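Local coordinates for protein Csc2 (Thermofilum pendens, PDB 4TXD) that probably binds CRISPR RNA as the zinc-containing Cas7-family backbone subunit of a type I-D CRISPR interference complex, at residues 52-57 / 291-296; 198-203 / 242-247; 284-289 / 321-326. One frame throughout, in Å; residues are numbered along the deposited sequence.

In the fold
The first strand of the chain, 52-61, becomes an inner strand of the antiparallel sheet of this RRM-like Cas7 fold. Much later, strands 197-204 and 240-247 pair; contact 2 closes the 38-residue excursion between its segments and lies nested inside the much larger loop closed by contact 1. That loop ends when residues 291-296, leading from strand 277-288 into helix 295-301, return over strand 52-61. Contact 3 opens just before them, on strand 277-288, and closes beyond helix 307-321 at short strand 324-325, so contacts 1 and 3 cross. Contacts 2 and 3 follow in series, about 14 Å apart between centres, with strand 52-61 lying between their strands.

Contact 1: residues 52-57 / 291-296; sequences RIEVVF and ASTTAY
The carboxylate of Glu-54 is gripped by three donors from the loop 291-294, which runs over one face of the RRM-like sheet of this Cas7-family protein on its way into helix 295-301. OE1 accepts two of them. Ser-292 OG lies 2.8 Å from Glu-54 OE1, on the syn side and only 19° out of the carboxylate plane, whereas the backbone N of Ser-292, 2.9 Å from the same OE1, reaches it from above that plane. The second oxygen takes the next amide: Thr-293 N lies 3.2 Å from Glu-54 OE2 and uses the syn lone pair. Two successive backbone amides and a hydroxyl thus hold the carboxylate, which should restrict its rotation.

Glu-54 gets there by an extended chain that rises from strand 52-61, its chi2 of 175° carrying the acid group up to the loop. Arg-244 of strand 240-247 forms a salt bridge with OE2, so the buried negative charge is probably offset by that guanidinium, while the loop amides stabilise it by hydrogen bonding.

Around this polar centre the contacts are looser. Arg-52 passes Ala-291 with its NE 4.0 Å from Ala-291 N, which lies over one face of the guanidinium; the charge itself is engaged by Glu-246, and NE bonds to the carbonyl of Lys-289. Farther along the strand, Val-56 CG2 approaches Thr-293 CG2 at 4.4 Å. Against the acid itself, the methyl of Ala-291 rests with CB 3.5 Å from Glu-54 OE2.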
loop_
_atom_site.group_PDB
_atom_site.type_symbol
_atom_site.label_atom_id
_atom_site.label_comp_id
_atom_site.label_asym_id
_atom_site.label_seq_id
_atom_site.Cartn_x
_atom_site.Cartn_y
_atom_site.Cartn_z
ATOM N N ARG A 52 -2.337 16.046 -0.595
ATOM C CA ARG A 52 -1.965 14.673 -0.319
ATOM C C ARG A 52 -2.049 14.433 1.173
ATOM O O ARG A 52 -2.005 15.373 1.976
ATOM C CB ARG A 52 -0.545 14.387 -0.829
ATOM C CG ARG A 52 0.538 15.155 -0.072
ATOM C CD ARG A 52 1.851 15.179 -0.828
ATOM N NE ARG A 52 1.894 16.248 -1.817
ATOM C CZ ARG A 52 2.677 16.240 -2.892
ATOM N NH1 ARG A 52 3.467 15.198 -3.136
ATOM N NH2 ARG A 52 2.657 17.264 -3.735
ATOM N N ILE A 53 -2.181 13.167 1.536
ATOM C CA ILE A 53 -2.095 12.760 2.918
ATOM C C ILE A 53 -0.828 11.920 3.093
ATOM O O ILE A 53 -0.673 10.874 2.458
ATOM C CB ILE A 53 -3.330 11.978 3.330
ATOM C CG1 ILE A 53 -4.569 12.881 3.168
ATOM C CG2 ILE A 53 -3.187 11.444 4.764
ATOM C CD1 ILE A 53 -5.880 12.180 3.438
ATOM N N GLU A 54 0.091 12.413 3.914
ATOM C CA GLU A 54 1.264 11.633 4.318
ATOM C C GLU A 54 0.936 10.664 5.445
ATOM O O GLU A 54 0.290 11.045 6.425
ATOM C CB GLU A 54 2.395 12.544 4.786
ATOM C CG GLU A 54 3.097 13.324 3.719
ATOM C CD GLU A 54 4.096 14.278 4.321
ATOM O OE1 GLU A 54 3.657 15.290 4.904
ATOM O OE2 GLU A 54 5.315 14.016 4.225
ATOM N N VAL A 55 1.384 9.416 5.319
ATOM C CA VAL A 55 1.301 8.480 6.429
ATOM C C VAL A 55 2.703 7.954 6.780
ATOM O O VAL A 55 3.453 7.510 5.903
ATOM C CB VAL A 55 0.336 7.309 6.126
ATOM C CG1 VAL A 55 0.723 6.593 4.865
ATOM C CG2 VAL A 55 0.296 6.341 7.285
ATOM N N VAL A 56 3.070 8.056 8.056
ATOM C CA VAL A 56 4.372 7.569 8.524
ATOM C C VAL A 56 4.135 6.367 9.403
ATOM O O VAL A 56 3.228 6.370 10.250
ATOM C CB VAL A 56 5.160 8.658 9.289
ATOM C CG1 VAL A 56 6.431 8.080 9.933
ATOM C CG2 VAL A 56 5.527 9.793 8.355
ATOM N N PHE A 57 4.939 5.329 9.198
ATOM C CA PHE A 57 4.731 4.072 9.865
ATOM C C PHE A 57 6.045 3.362 10.172
ATOM O O PHE A 57 7.108 3.729 9.658
ATOM C CB PHE A 57 3.808 3.163 9.023
ATOM C CG PHE A 57 4.332 2.853 7.630
ATOM C CD1 PHE A 57 4.120 3.735 6.569
ATOM C CD2 PHE A 57 5.000 1.662 7.380
ATOM C CE1 PHE A 57 4.602 3.435 5.280
ATOM C CE2 PHE A 57 5.485 1.351 6.098
ATOM C CZ PHE A 57 5.278 2.244 5.047
ATOM N N ALA A 291 4.542 17.713 0.822
ATOM C CA ALA A 291 4.998 16.778 1.844
ATOM C C ALA A 291 5.846 17.503 2.881
ATOM O O ALA A 291 6.551 18.452 2.558
ATOM C CB ALA A 291 5.787 15.645 1.209
ATOM N N SER A 292 5.783 17.053 4.126
ATOM C CA SER A 292 6.532 17.712 5.179
ATOM C C SER A 292 7.799 16.939 5.553
ATOM O O SER A 292 8.682 17.481 6.215
ATOM C CB SER A 292 5.643 17.908 6.405
ATOM O OG SER A 292 5.159 16.663 6.879
ATOM N N THR A 293 7.906 15.687 5.115
ATOM C CA THR A 293 9.065 14.868 5.493
ATOM C C THR A 293 9.278 13.710 4.510
ATOM O O THR A 293 8.553 13.600 3.523
ATOM C CB THR A 293 8.919 14.331 6.941
ATOM O OG1 THR A 293 10.149 13.721 7.354
ATOM C CG2 THR A 293 7.772 13.333 7.075
ATOM N N THR A 294 10.298 12.885 4.746
ATOM C CA THR A 294 10.543 11.698 3.915
ATOM C C THR A 294 11.031 10.581 4.813
ATOM O O THR A 294 11.630 10.847 5.858
ATOM C CB THR A 294 11.603 11.923 2.788
ATOM O OG1 THR A 294 12.911 12.046 3.360
ATOM C CG2 THR A 294 11.293 13.158 1.911
ATOM N N ALA A 295 10.823 9.346 4.414
ATOM C CA ALA A 295 11.291 8.237 5.193
ATOM C C ALA A 295 12.808 8.303 5.393
ATOM O O ALA A 295 13.293 8.057 6.447
ATOM C CB ALA A 295 10.914 6.939 4.542
ATOM N N TYR A 296 13.517 8.646 4.345
ATOM C CA TYR A 296 14.950 8.808 4.422
ATOM C C TYR A 296 15.391 9.780 5.510
ATOM O O TYR A 296 16.224 9.472 6.277
ATOM C CB TYR A 296 15.552 9.250 3.096
ATOM C CG TYR A 296 17.041 9.487 3.193
ATOM C CD1 TYR A 296 17.931 8.469 3.021
ATOM C CD2 TYR A 296 17.542 10.719 3.500
ATOM C CE1 TYR A 296 19.269 8.669 3.127
ATOM C CE2 TYR A 296 18.884 10.927 3.617
ATOM C CZ TYR A 296 19.748 9.895 3.426
ATOM O OH TYR A 296 21.065 10.088 3.524
#

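Contact 2: residues 198-203 / 242-247; sequences RFDPAF and IGRAEL
Asp-200 and Arg-244 meet in a side-on salt bridge, one nitrogen to each carboxylate oxygen. Arg-244 NE is 2.7 Å from Asp-200 OD2 in an almost straight hydrogen bond (N-H...O angle 178°), while NH2 reaches Asp-200 OD1 at 2.9 Å. The two flat groups are turned 54° against each other: OD2 lies in the guanidinium plane, yet NE stands above the carboxylate plane. The far end of the same guanidinium takes Glu-246 of its own strand, NH1 and NH2 both converging on OE2, with NH1 2.8 Å from Glu-246 OE2. A bend at chi3 (78°) turns the otherwise extended Arg-244 so that it can face both acids. Glu-54 adds another carboxylate at NH1, so this buried positive charge is met by three acids.

Backbone bonds join the strands as antiparallel neighbours in the sheet of the RRM-like fold. Arg-198 and Glu-246 form a hydrogen-bonded pair, as do Phe-203 and Ile-242, but the register slips by one residue between these two ladders. At the break, Asp-200 N still bonds to Arg-244 O, and a water bridges the gap: it accepts from Arg-244 N at 2.8 Å and lies 2.8 Å from Asp-200 O, to which it can donate.

Apolar contact lies on the other face from the acids. Phe-199 and Ala-245 form a non-hydrogen-bonded pair, and Phe-199 CD1 touches Ala-245 CB at 3.7 Å, while helix 94-115 and Phe-57 also pack against the ring.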
loop_
_atom_site.group_PDB
_atom_site.type_symbol
_atom_site.label_atom_id
_atom_site.label_comp_id
_atom_site.label_asym_id
_atom_site.label_seq_id
_atom_site.Cartn_x
_atom_site.Cartn_y
_atom_site.Cartn_z
ATOM N N ARG A 198 1.571 6.150 -3.014
ATOM C CA ARG A 198 2.976 6.172 -3.405
ATOM C C ARG A 198 3.882 5.966 -2.191
ATOM O O ARG A 198 3.901 6.797 -1.291
ATOM C CB ARG A 198 3.329 7.500 -4.078
ATOM C CG ARG A 198 2.739 7.689 -5.462
ATOM C CD ARG A 198 3.757 8.342 -6.394
ATOM N NE ARG A 198 3.317 9.636 -6.908
ATOM C CZ ARG A 198 3.772 10.812 -6.480
ATOM N NH1 ARG A 198 4.684 10.872 -5.517
ATOM N NH2 ARG A 198 3.312 11.935 -7.016
ATOM N N PHE A 199 4.636 4.879 -2.181
ATOM C CA PHE A 199 5.542 4.604 -1.061
ATOM C C PHE A 199 6.924 5.213 -1.258
ATOM O O PHE A 199 7.487 5.126 -2.352
ATOM C CB PHE A 199 5.718 3.100 -0.849
ATOM C CG PHE A 199 4.538 2.422 -0.227
ATOM C CD1 PHE A 199 4.324 2.489 1.144
ATOM C CD2 PHE A 199 3.646 1.701 -1.016
ATOM C CE1 PHE A 199 3.228 1.854 1.730
ATOM C CE2 PHE A 199 2.553 1.062 -0.445
ATOM C CZ PHE A 199 2.337 1.138 0.927
ATOM N N ASP A 200 7.475 5.792 -0.190
ATOM C CA ASP A 200 8.929 5.960 -0.068
ATOM C C ASP A 200 9.529 4.567 0.091
ATOM O O ASP A 200 8.814 3.621 0.421
ATOM C CB ASP A 200 9.313 6.805 1.160
ATOM C CG ASP A 200 9.024 8.273 1.004
ATOM O OD1 ASP A 200 8.392 8.690 0.012
ATOM O OD2 ASP A 200 9.429 9.023 1.924
ATOM N N PRO A 201 10.855 4.430 -0.108
ATOM C CA PRO A 201 11.486 3.212 0.429
ATOM C C PRO A 201 11.333 3.195 1.950
ATOM O O PRO A 201 11.241 4.276 2.533
ATOM C CB PRO A 201 12.973 3.360 0.040
ATOM C CG PRO A 201 13.010 4.467 -1.001
ATOM C CD PRO A 201 11.840 5.369 -0.671
ATOM N N ALA A 202 11.316 2.018 2.578
ATOM C CA ALA A 202 11.360 1.959 4.029
ATOM C C ALA A 202 12.781 1.608 4.488
ATOM O O ALA A 202 13.351 0.588 4.078
ATOM C CB ALA A 202 10.350 0.963 4.563
ATOM N N PHE A 203 13.352 2.461 5.306
ATOM C CA PHE A 203 14.737 2.360 5.722
ATOM C C PHE A 203 14.953 1.799 7.147
ATOM O O PHE A 203 14.377 2.265 8.065
ATOM C CB PHE A 203 15.386 3.737 5.680
ATOM C CG PHE A 203 15.377 4.396 4.343
ATOM C CD1 PHE A 203 14.315 5.156 3.941
ATOM C CD2 PHE A 203 16.447 4.291 3.513
ATOM C CE1 PHE A 203 14.309 5.773 2.729
ATOM C CE2 PHE A 203 16.455 4.904 2.300
ATOM C CZ PHE A 203 15.381 5.644 1.901
ATOM N N ILE A 242 11.701 2.574 9.012
ATOM C CA ILE A 242 10.824 3.709 8.975
ATOM C C ILE A 242 10.251 3.902 7.581
ATOM O O ILE A 242 10.975 3.991 6.645
ATOM C CB ILE A 242 11.522 4.990 9.410
ATOM C CG1 ILE A 242 12.024 4.855 10.830
ATOM C CG2 ILE A 242 10.584 6.159 9.298
ATOM C CD1 ILE A 242 12.894 5.970 11.270
ATOM N N GLY A 243 8.936 3.953 7.500
ATOM C CA GLY A 243 8.250 4.046 6.223
ATOM C C GLY A 243 7.391 5.287 6.103
ATOM O O GLY A 243 6.980 5.878 7.105
ATOM N N ARG A 244 7.142 5.697 4.865
ATOM C CA ARG A 244 6.248 6.816 4.585
ATOM C C ARG A 244 5.527 6.546 3.267
ATOM O O ARG A 244 6.127 6.025 2.316
ATOM C CB ARG A 244 7.015 8.141 4.507
ATOM C CG ARG A 244 6.125 9.394 4.357
ATOM C CD ARG A 244 6.958 10.639 4.064
ATOM N NE ARG A 244 7.364 10.667 2.662
ATOM C CZ ARG A 244 6.825 11.449 1.733
ATOM N NH1 ARG A 244 5.870 12.325 2.054
ATOM N NH2 ARG A 244 7.263 11.372 0.484
ATOM N N ALA A 245 4.247 6.902 3.218
ATOM C CA ALA A 245 3.486 6.834 1.976
ATOM C C ALA A 245 2.706 8.121 1.764
ATOM O O ALA A 245 2.355 8.816 2.725
ATOM C CB ALA A 245 2.551 5.631 1.978
ATOM N N GLU A 246 2.484 8.463 0.498
ATOM C CA GLU A 246 1.605 9.577 0.154
ATOM C C GLU A 246 0.323 9.038 -0.487
ATOM O O GLU A 246 0.371 8.246 -1.432
ATOM C CB GLU A 246 2.313 10.565 -0.779
ATOM C CG GLU A 246 3.377 11.386 -0.067
ATOM C CD GLU A 246 4.005 12.429 -0.972
ATOM O OE1 GLU A 246 3.498 12.625 -2.100
ATOM O OE2 GLU A 246 5.010 13.045 -0.560
ATOM N N LEU A 247 -0.813 9.442 0.072
ATOM C CA LEU A 247 -2.127 8.959 -0.352
ATOM C C LEU A 247 -2.863 10.129 -0.990
ATOM O O LEU A 247 -3.071 11.147 -0.342
ATOM C CB LEU A 247 -2.922 8.396 0.833
ATOM C CG LEU A 247 -2.597 6.970 1.290
ATOM C CD1 LEU A 247 -1.117 6.784 1.621
ATOM C CD2 LEU A 247 -3.465 6.574 2.490
HETATM O O HOH W 1 8.375 3.818 3.130
#

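Contact 3: residues 284-289 / 321-326; sequences GVKAGK and LGFTPV
Leu-321 offers its carbonyl to the ammonium of Lys-286: NZ lies 2.6 Å from Leu-321 O, with a C=O...N angle of 172°. Leu-321 comes just before Gly-322, the first residue to leave helical phi/psi, and the lysine reaches it on a fully extended chain (chi2 to chi4 all near 180°). Gly-322 has positive phi in a Schellman motif that terminates the helix, its backbone angles being of the kind that call for glycine; Lys-286 CG passes 3.7 Å from Gly-322 O.

Phe-323 turns its ring beneath the stem of that lysine. Lys-286 CB sits 3.6 Å from the ring centroid and only 4° off the normal, a CH-pi contact over the centre of the face, while Gly-284 C meets the ring at its edge, 3.6 Å from Phe-323 CD2. Ser-292 and Val-56 also touch this phenylalanine, which thereby ties the turn to the loop of residues 291-296 and to strand 52-61.

At Thr-324 the chain joins the RRM-like sheet as one of its two outermost strands within this chain. Thr-324 and Val-285 are an antiparallel hydrogen-bonded pair, Thr-324 N lying 2.8 Å from Val-285 O, with Val-285 N returning the bond to Thr-324 O. Pro-325 stands across from Gly-284 as a non-hydrogen-bonded pair. Val-326 points its side chain toward strand 277-288, CG2 lying 4.1 Å from Val-285 CG1.

The lysine thus works in two ways: its aliphatic stem covers an aromatic face, and its ammonium group, if charged as expected, would be favoured by the negative C-terminal end of the helix dipole near Leu-321 O.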
loop_
_atom_site.group_PDB
_atom_site.type_symbol
_atom_site.label_atom_id
_atom_site.label_comp_id
_atom_site.label_asym_id
_atom_site.label_seq_id
_atom_site.Cartn_x
_atom_site.Cartn_y
_atom_site.Cartn_z
ATOM N N GLY A 284 1.243 8.153 12.370
ATOM C CA GLY A 284 0.674 9.473 12.164
ATOM C C GLY A 284 0.339 9.803 10.731
ATOM O O GLY A 284 0.907 9.225 9.795
ATOM N N VAL A 285 -0.596 10.732 10.561
ATOM C CA VAL A 285 -0.961 11.230 9.237
ATOM C C VAL A 285 -0.944 12.756 9.199
ATOM O O VAL A 285 -1.054 13.416 10.227
ATOM C CB VAL A 285 -2.360 10.741 8.796
ATOM C CG1 VAL A 285 -2.402 9.227 8.723
ATOM C CG2 VAL A 285 -3.435 11.269 9.752
ATOM N N LYS A 286 -0.791 13.312 8.005
ATOM C CA LYS A 286 -0.857 14.751 7.817
ATOM C C LYS A 286 -1.315 15.079 6.401
ATOM O O LYS A 286 -0.760 14.567 5.428
ATOM C CB LYS A 286 0.496 15.407 8.087
ATOM C CG LYS A 286 0.418 16.922 8.130
ATOM C CD LYS A 286 1.782 17.571 8.215
ATOM C CE LYS A 286 1.651 19.085 8.253
ATOM N NZ LYS A 286 2.966 19.753 8.427
ATOM N N ALA A 287 -2.325 15.934 6.291
ATOM C CA ALA A 287 -2.790 16.401 4.989
ATOM C C ALA A 287 -2.078 17.697 4.612
ATOM O O ALA A 287 -1.792 18.531 5.469
ATOM C CB ALA A 287 -4.314 16.599 5.003
ATOM N N GLY A 288 -1.781 17.870 3.332
ATOM C CA GLY A 288 -1.110 19.077 2.889
ATOM C C GLY A 288 -0.927 19.150 1.391
ATOM O O GLY A 288 -1.066 18.149 0.684
ATOM N N LYS A 289 -0.624 20.347 0.905
ATOM C CA LYS A 289 -0.334 20.541 -0.499
ATOM C C LYS A 289 1.023 19.944 -0.815
ATOM O O LYS A 289 1.201 19.301 -1.849
ATOM C CB LYS A 289 -0.366 22.024 -0.866
ATOM C CG LYS A 289 -0.014 22.298 -2.316
ATOM C CD LYS A 289 -0.157 23.774 -2.659
ATOM C CE LYS A 289 0.228 24.039 -4.106
ATOM N NZ LYS A 289 0.091 25.479 -4.461
ATOM N N LEU A 321 6.078 18.237 13.520
ATOM C CA LEU A 321 5.837 18.416 12.088
ATOM C C LEU A 321 4.366 18.695 11.780
ATOM O O LEU A 321 4.016 19.009 10.643
ATOM C CB LEU A 321 6.308 17.183 11.306
ATOM C CG LEU A 321 7.808 17.118 11.004
ATOM C CD1 LEU A 321 8.159 15.820 10.285
ATOM C CD2 LEU A 321 8.227 18.317 10.188
ATOM N N GLY A 322 3.512 18.566 12.790
ATOM C CA GLY A 322 2.104 18.873 12.632
ATOM C C GLY A 322 1.270 17.680 12.216
ATOM O O GLY A 322 0.174 17.844 11.686
ATOM N N PHE A 323 1.800 16.480 12.448
ATOM C CA PHE A 323 1.085 15.234 12.185
ATOM C C PHE A 323 0.038 14.939 13.250
ATOM O O PHE A 323 0.240 15.222 14.428
ATOM C CB PHE A 323 2.061 14.050 12.117
ATOM C CG PHE A 323 2.704 13.852 10.773
ATOM C CD1 PHE A 323 3.655 14.747 10.294
ATOM C CD2 PHE A 323 2.385 12.736 10.007
ATOM C CE1 PHE A 323 4.257 14.558 9.052
ATOM C CE2 PHE A 323 2.976 12.531 8.771
ATOM C CZ PHE A 323 3.914 13.445 8.285
ATOM N N THR A 324 -1.074 14.348 12.828
ATOM C CA THR A 324 -2.068 13.832 13.747
ATOM C C THR A 324 -1.709 12.412 14.117
ATOM O O THR A 324 -1.615 11.555 13.238
ATOM C CB THR A 324 -3.473 13.846 13.135
ATOM O OG1 THR A 324 -3.804 15.182 12.748
ATOM C CG2 THR A 324 -4.491 13.304 14.121
ATOM N N PRO A 325 -1.504 12.155 15.418
ATOM C CA PRO A 325 -1.116 10.816 15.858
ATOM C C PRO A 325 -2.174 9.814 15.485
ATOM O O PRO A 325 -3.346 10.170 15.412
ATOM C CB PRO A 325 -0.994 10.956 17.384
ATOM C CG PRO A 325 -1.777 12.177 17.716
ATOM C CD PRO A 325 -1.628 13.094 16.546
ATOM N N VAL A 326 -1.761 8.582 15.218
ATOM C CA VAL A 326 -2.713 7.510 14.992
ATOM C C VAL A 326 -2.508 6.422 16.026
ATOM O O VAL A 326 -1.381 5.979 16.261
ATOM C CB VAL A 326 -2.578 6.914 13.585
ATOM C CG1 VAL A 326 -3.422 5.644 13.461
ATOM C CG2 VAL A 326 -2.958 7.949 12.528
#